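Local structure of CG4930 (Drosophila melanogaster, 3ISM) at residues E57-T62 with C100-T105; L259-T264 with L304-L309. The protein binds endonuclease G and blocks its activity, serving as an inhibitor of this nuclease. The protein carries 1 engineered substitution. All coordinates share one frame; numbering follows the deposited sequence.

How the contacts relate
Two packing contacts in one helical chain show how the same device, an aromatic ring packed against the turn between two helices, can serve in quite different surroundings. Contact 1 (57-62 with 100-105) closes before contact 2 (259-264 with 304-309) opens along the chain. Their centres lie about 90 Å apart and their nearest atoms about 71 Å, on opposite sides of the chain's centre, so neither touches the other. Contact 1 borders the chain of CG8862, presumably the inhibited nuclease, on which Phe101 and Tyr102 pack, and its Asp103 holds a Tris molecule probably left from crystallisation. Contact 2 touches no other protein chain of the assembly.

Contact 1. Residues E57-T62 with C100-T105; sequences ENFDRT and CFYDPT
At the turn where helix 81-102 gives way to helix 104-120, Tyr102 and Asp103 pack against Phe59 of helix 52-75. The centre of the contact is a CH-pi interaction: Tyr102 CB stands over one face of the Phe59 ring, 3.8 Å from its centroid and 15° off the ring normal. The tyrosine ring follows beside it, CD1 lying 3.7 Å from Phe59 CE1. With centroids 4.8 Å apart and planes inclined at 31°, the two rings meet obliquely. Asp103 adds its methylene, CB reaching Phe59 CE2 at 3.8 Å. Phe59 meets all this because its CG is anti to the backbone N (chi1 -180°), which carries the ring out from the helix toward the turn. This is interhelical packing in the all-helical region related to the Ku C-terminal domain, and Tyr36 and Ile40 of helix 32-43 also touch Phe59, tying three helices together. With an alanine in place of Phe59, the methylenes of Tyr102 and Asp103 would probably lose the ring they rest on, and the tyrosine ring would be freer to shift. Beside the ring Asp60 OD2 and Asp103 OD2, two like charges, lie 4.3 Å apart, which may slightly raise the affinity of either carboxylate for a proton. The other oxygen of Asp103, OD1, is hydrogen-bonded to a bound Tris molecule that also accepts from Thr105 N. Tyr102 also packs on Arg93 of the CG8862 chain.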
loop_
_atom_site.group_PDB
_atom_site.type_symbol
_atom_site.label_atom_id
_atom_site.label_comp_id
_atom_site.label_asym_id
_atom_site.label_seq_id
_atom_site.Cartn_x
_atom_site.Cartn_y
_atom_site.Cartn_z
ATOM N N GLU C 57 -6.057 30.060 13.997
ATOM C CA GLU C 57 -6.666 31.256 14.586
ATOM C C GLU C 57 -8.094 30.994 15.075
ATOM O O GLU C 57 -8.462 31.435 16.174
ATOM C CB GLU C 57 -6.620 32.466 13.646
ATOM C CG GLU C 57 -7.094 33.826 14.290
ATOM C CD GLU C 57 -6.356 34.193 15.608
ATOM O OE1 GLU C 57 -5.287 33.606 15.892
ATOM O OE2 GLU C 57 -6.845 35.060 16.370
ATOM N N ASN C 58 -8.874 30.266 14.264
ATOM C CA ASN C 58 -10.246 29.896 14.621
ATOM C C ASN C 58 -10.303 29.150 15.959
ATOM O O ASN C 58 -11.165 29.429 16.808
ATOM C CB ASN C 58 -10.894 29.048 13.517
ATOM C CG ASN C 58 -11.323 29.876 12.306
ATOM O OD1 ASN C 58 -11.247 31.113 12.316
ATOM N ND2 ASN C 58 -11.772 29.192 11.250
ATOM N N PHE C 59 -9.384 28.210 16.149
ATOM C CA PHE C 59 -9.325 27.506 17.424
ATOM C C PHE C 59 -8.847 28.421 18.538
ATOM O O PHE C 59 -9.393 28.365 19.643
ATOM C CB PHE C 59 -8.447 26.248 17.406
ATOM C CG PHE C 59 -8.419 25.541 18.752
ATOM C CD1 PHE C 59 -9.489 24.743 19.141
ATOM C CD2 PHE C 59 -7.369 25.732 19.648
ATOM C CE1 PHE C 59 -9.508 24.132 20.383
ATOM C CE2 PHE C 59 -7.377 25.106 20.904
ATOM C CZ PHE C 59 -8.441 24.305 21.269
ATOM N N ASP C 60 -7.822 29.233 18.272
ATOM C CA ASP C 60 -7.324 30.165 19.303
ATOM C C ASP C 60 -8.441 31.094 19.810
ATOM O O ASP C 60 -8.536 31.336 21.013
ATOM C CB ASP C 60 -6.137 30.975 18.781
ATOM C CG ASP C 60 -5.511 31.878 19.851
ATOM O OD1 ASP C 60 -6.193 32.770 20.399
ATOM O OD2 ASP C 60 -4.308 31.710 20.125
ATOM N N ARG C 61 -9.290 31.585 18.901
ATOM C CA ARG C 61 -10.440 32.402 19.283
ATOM C C ARG C 61 -11.537 31.616 20.009
ATOM O O ARG C 61 -12.213 32.152 20.869
ATOM C CB ARG C 61 -11.049 33.105 18.068
ATOM C CG ARG C 61 -10.227 34.259 17.493
ATOM C CD ARG C 61 -10.304 35.521 18.361
ATOM N NE ARG C 61 -11.661 36.078 18.467
ATOM C CZ ARG C 61 -12.232 36.867 17.553
ATOM N NH1 ARG C 61 -11.580 37.197 16.442
ATOM N NH2 ARG C 61 -13.467 37.321 17.745
ATOM N N THR C 62 -11.746 30.362 19.646
ATOM C CA THR C 62 -12.687 29.533 20.396
ATOM C C THR C 62 -12.156 29.213 21.811
ATOM O O THR C 62 -12.880 29.340 22.814
ATOM C CB THR C 62 -13.055 28.234 19.634
ATOM O OG1 THR C 62 -13.466 28.568 18.296
ATOM C CG2 THR C 62 -14.213 27.535 20.345
ATOM N N CYS C 100 -5.236 19.596 23.798
ATOM C CA CYS C 100 -4.218 18.543 23.700
ATOM C C CYS C 100 -3.842 18.228 22.253
ATOM O O CYS C 100 -2.739 17.742 21.991
ATOM C CB CYS C 100 -4.713 17.234 24.327
ATOM S SG CYS C 100 -4.880 17.201 26.120
ATOM N N PHE C 101 -4.781 18.433 21.334
ATOM C CA PHE C 101 -4.574 18.142 19.921
ATOM C C PHE C 101 -4.155 19.402 19.152
ATOM O O PHE C 101 -3.198 19.371 18.370
ATOM C CB PHE C 101 -5.851 17.537 19.310
ATOM C CG PHE C 101 -5.722 17.184 17.844
ATOM C CD1 PHE C 101 -5.163 15.970 17.450
ATOM C CD2 PHE C 101 -6.160 18.060 16.858
ATOM C CE1 PHE C 101 -5.046 15.640 16.105
ATOM C CE2 PHE C 101 -6.040 17.734 15.498
ATOM C CZ PHE C 101 -5.483 16.526 15.125
ATOM N N TYR C 102 -4.882 20.500 19.370
ATOM C CA TYR C 102 -4.649 21.744 18.611
ATOM C C TYR C 102 -3.588 22.702 19.189
ATOM O O TYR C 102 -2.822 23.273 18.423
ATOM C CB TYR C 102 -5.944 22.539 18.419
ATOM C CG TYR C 102 -7.035 21.826 17.671
ATOM C CD1 TYR C 102 -8.144 21.334 18.347
ATOM C CD2 TYR C 102 -6.966 21.651 16.293
ATOM C CE1 TYR C 102 -9.155 20.679 17.689
ATOM C CE2 TYR C 102 -7.969 20.985 15.616
ATOM C CZ TYR C 102 -9.066 20.509 16.322
ATOM O OH TYR C 102 -10.075 19.865 15.667
ATOM N N ASP C 103 -3.559 22.899 20.515
ATOM C CA ASP C 103 -2.797 24.027 21.102
ATOM C C ASP C 103 -2.597 23.911 22.620
ATOM O O ASP C 103 -3.256 24.622 23.396
ATOM C CB ASP C 103 -3.551 25.328 20.800
ATOM C CG ASP C 103 -2.634 26.548 20.663
ATOM O OD1 ASP C 103 -1.407 26.472 20.921
ATOM O OD2 ASP C 103 -3.175 27.612 20.299
ATOM N N PRO C 104 -1.705 23.011 23.061
ATOM C CA PRO C 104 -1.546 22.818 24.503
ATOM C C PRO C 104 -0.889 23.975 25.248
ATOM O O PRO C 104 -1.183 24.170 26.421
ATOM C CB PRO C 104 -0.664 21.555 24.600
ATOM C CG PRO C 104 -0.698 20.947 23.245
ATOM C CD PRO C 104 -0.859 22.081 22.299
ATOM N N THR C 105 0.016 24.692 24.616
ATOM C CA THR C 105 0.718 25.776 25.278
ATOM C C THR C 105 -0.128 26.843 25.973
ATOM O O THR C 105 0.076 27.097 27.106
ATOM C CB THR C 105 1.820 26.365 24.426
ATOM O OG1 THR C 105 2.820 25.391 24.249
ATOM C CG2 THR C 105 2.420 27.539 25.114
#

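Contact 2. Residues L259-T264 with L304-L309; sequences LLFDGT and LTKELL
A weak backbone hydrogen bond of 2.9 Å, from Leu309 N to Glu307 O, closes an inverse gamma turn centred on Leu308, the residue that reaches across to Leu260 and Phe261. The turn lies between helices 290-305 and 309-317, with Leu308 at the N-cap position of the second, and it directs the leucine side chain toward the C-terminal part of helix 238-261. One methyl does the touching there. Leu308 CD1 comes to 3.7 Å from Phe261 CE1, and the same methyl sits 3.8 Å from the carbonyl oxygen Leu260 O, a van der Waals approach only. It is also 4.3 Å from Leu260 CB. Lys306 supplies the second partner of the ring through its aliphatic stem, its CG lying 3.6 Å from Phe261 CD1. Both Lys306 and Leu308 approach obliquely, and the ring atoms they meet, with a methylene and a methyl, are CD1 and CE1. A bend at chi2 (-95°) turns the lysine beyond CG, leaving CD still 4.1 Å from Phe261 CD1. One face of the same ring is occupied by its own neighbour, Leu260 CB, 3.7 Å above the plane and over its centre, and Trp257 meets it with planes at about 55°. Leu299 of helix 290-305 touches both Leu260 and Phe261, extending the apolar patch between the helices. No hydrogen bond joins the two segments, so their cohesion rests on hydrophobic and dispersion contacts, with an exposed lysine lending its carbon chain to the patch while its amino group lies beyond it, in a long, weak ion pair with Glu302.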
loop_
_atom_site.group_PDB
_atom_site.type_symbol
_atom_site.label_atom_id
_atom_site.label_comp_id
_atom_site.label_asym_id
_atom_site.label_seq_id
_atom_site.Cartn_x
_atom_site.Cartn_y
_atom_site.Cartn_z
ATOM N N LEU C 259 0.255 -48.026 -21.950
ATOM C CA LEU C 259 -0.997 -48.546 -21.386
ATOM C C LEU C 259 -2.054 -48.855 -22.447
ATOM O O LEU C 259 -2.790 -49.842 -22.343
ATOM C CB LEU C 259 -1.576 -47.544 -20.379
ATOM C CG LEU C 259 -0.965 -47.478 -18.975
ATOM C CD1 LEU C 259 -1.105 -46.067 -18.384
ATOM C CD2 LEU C 259 -1.584 -48.525 -18.053
ATOM N N LEU C 260 -2.105 -48.004 -23.466
ATOM C CA LEU C 260 -3.114 -48.080 -24.508
ATOM C C LEU C 260 -2.676 -48.869 -25.745
ATOM O O LEU C 260 -3.514 -49.447 -26.439
ATOM C CB LEU C 260 -3.525 -46.663 -24.925
ATOM C CG LEU C 260 -4.290 -45.773 -23.944
ATOM C CD1 LEU C 260 -4.432 -44.397 -24.545
ATOM C CD2 LEU C 260 -5.657 -46.346 -23.591
ATOM N N PHE C 261 -1.373 -48.889 -26.030
ATOM C CA PHE C 261 -0.892 -49.419 -27.309
ATOM C C PHE C 261 0.199 -50.501 -27.252
ATOM O O PHE C 261 0.834 -50.787 -28.272
ATOM C CB PHE C 261 -0.465 -48.272 -28.240
ATOM C CG PHE C 261 -1.496 -47.188 -28.380
ATOM C CD1 PHE C 261 -2.718 -47.446 -28.990
ATOM C CD2 PHE C 261 -1.246 -45.909 -27.897
ATOM C CE1 PHE C 261 -3.676 -46.448 -29.117
ATOM C CE2 PHE C 261 -2.198 -44.902 -28.020
ATOM C CZ PHE C 261 -3.417 -45.173 -28.630
ATOM N N ASP C 262 0.409 -51.108 -26.083
ATOM C CA ASP C 262 1.297 -52.276 -25.979
ATOM C C ASP C 262 0.638 -53.493 -26.632
ATOM O O ASP C 262 1.318 -54.399 -27.116
ATOM C CB ASP C 262 1.657 -52.588 -24.520
ATOM C CG ASP C 262 2.783 -51.706 -23.985
ATOM O OD1 ASP C 262 3.650 -51.277 -24.779
ATOM O OD2 ASP C 262 2.802 -51.446 -22.760
ATOM N N GLY C 263 -0.691 -53.488 -26.628
ATOM C CA GLY C 263 -1.510 -54.481 -27.314
ATOM C C GLY C 263 -2.926 -53.943 -27.369
ATOM O O GLY C 263 -3.138 -52.778 -27.718
ATOM N N THR C 264 -3.896 -54.786 -27.024
ATOM C CA THR C 264 -5.270 -54.336 -26.821
ATOM C C THR C 264 -5.467 -54.089 -25.327
ATOM O O THR C 264 -5.400 -55.024 -24.531
ATOM C CB THR C 264 -6.301 -55.358 -27.335
ATOM O OG1 THR C 264 -5.989 -55.715 -28.686
ATOM C CG2 THR C 264 -7.710 -54.776 -27.280
ATOM N N LEU C 304 -8.269 -43.728 -32.454
ATOM C CA LEU C 304 -9.194 -44.006 -33.552
ATOM C C LEU C 304 -8.658 -44.995 -34.601
ATOM O O LEU C 304 -9.441 -45.685 -35.257
ATOM C CB LEU C 304 -9.626 -42.695 -34.216
ATOM C CG LEU C 304 -10.370 -41.700 -33.313
ATOM C CD1 LEU C 304 -10.522 -40.354 -34.000
ATOM C CD2 LEU C 304 -11.728 -42.225 -32.839
ATOM N N THR C 305 -7.337 -45.071 -34.767
ATOM C CA THR C 305 -6.768 -46.074 -35.684
ATOM C C THR C 305 -6.828 -47.478 -35.057
ATOM O O THR C 305 -7.137 -48.456 -35.733
ATOM C CB THR C 305 -5.329 -45.720 -36.144
ATOM O OG1 THR C 305 -5.292 -44.366 -36.615
ATOM C CG2 THR C 305 -4.870 -46.643 -37.279
ATOM N N LYS C 306 -6.573 -47.558 -33.753
ATOM C CA LYS C 306 -6.636 -48.822 -33.014
ATOM C C LYS C 306 -8.065 -49.219 -32.627
ATOM O O LYS C 306 -8.272 -50.274 -32.014
ATOM C CB LYS C 306 -5.759 -48.747 -31.757
ATOM C CG LYS C 306 -4.263 -48.720 -32.039
ATOM C CD LYS C 306 -3.661 -50.111 -31.974
ATOM C CE LYS C 306 -2.260 -50.128 -32.555
ATOM N NZ LYS C 306 -2.283 -50.198 -34.048
ATOM N N GLU C 307 -9.032 -48.370 -32.988
ATOM C CA GLU C 307 -10.461 -48.572 -32.695
ATOM C C GLU C 307 -10.779 -48.660 -31.201
ATOM O O GLU C 307 -11.616 -49.465 -30.778
ATOM C CB GLU C 307 -11.031 -49.797 -33.428
ATOM C CG GLU C 307 -10.854 -49.772 -34.932
ATOM C CD GLU C 307 -12.011 -50.421 -35.657
ATOM O OE1 GLU C 307 -12.153 -51.666 -35.599
ATOM O OE2 GLU C 307 -12.778 -49.670 -36.291
ATOM N N LEU C 308 -10.118 -47.820 -30.412
ATOM C CA LEU C 308 -10.382 -47.749 -28.981
ATOM C C LEU C 308 -11.554 -46.804 -28.720
ATOM O O LEU C 308 -11.418 -45.783 -28.034
ATOM C CB LEU C 308 -9.123 -47.320 -28.216
ATOM C CG LEU C 308 -7.908 -48.250 -28.373
ATOM C CD1 LEU C 308 -6.743 -47.802 -27.483
ATOM C CD2 LEU C 308 -8.268 -49.723 -28.108
ATOM N N LEU C 309 -12.703 -47.173 -29.283
ATOM C CA LEU C 309 -13.927 -46.374 -29.256
ATOM C C LEU C 309 -14.441 -46.097 -27.854
ATOM O O LEU C 309 -14.939 -45.001 -27.582
ATOM C CB LEU C 309 -15.022 -47.075 -30.059
ATOM C CG LEU C 309 -15.362 -46.590 -31.470
ATOM C CD1 LEU C 309 -14.128 -46.444 -32.373
ATOM C CD2 LEU C 309 -16.403 -47.541 -32.077
#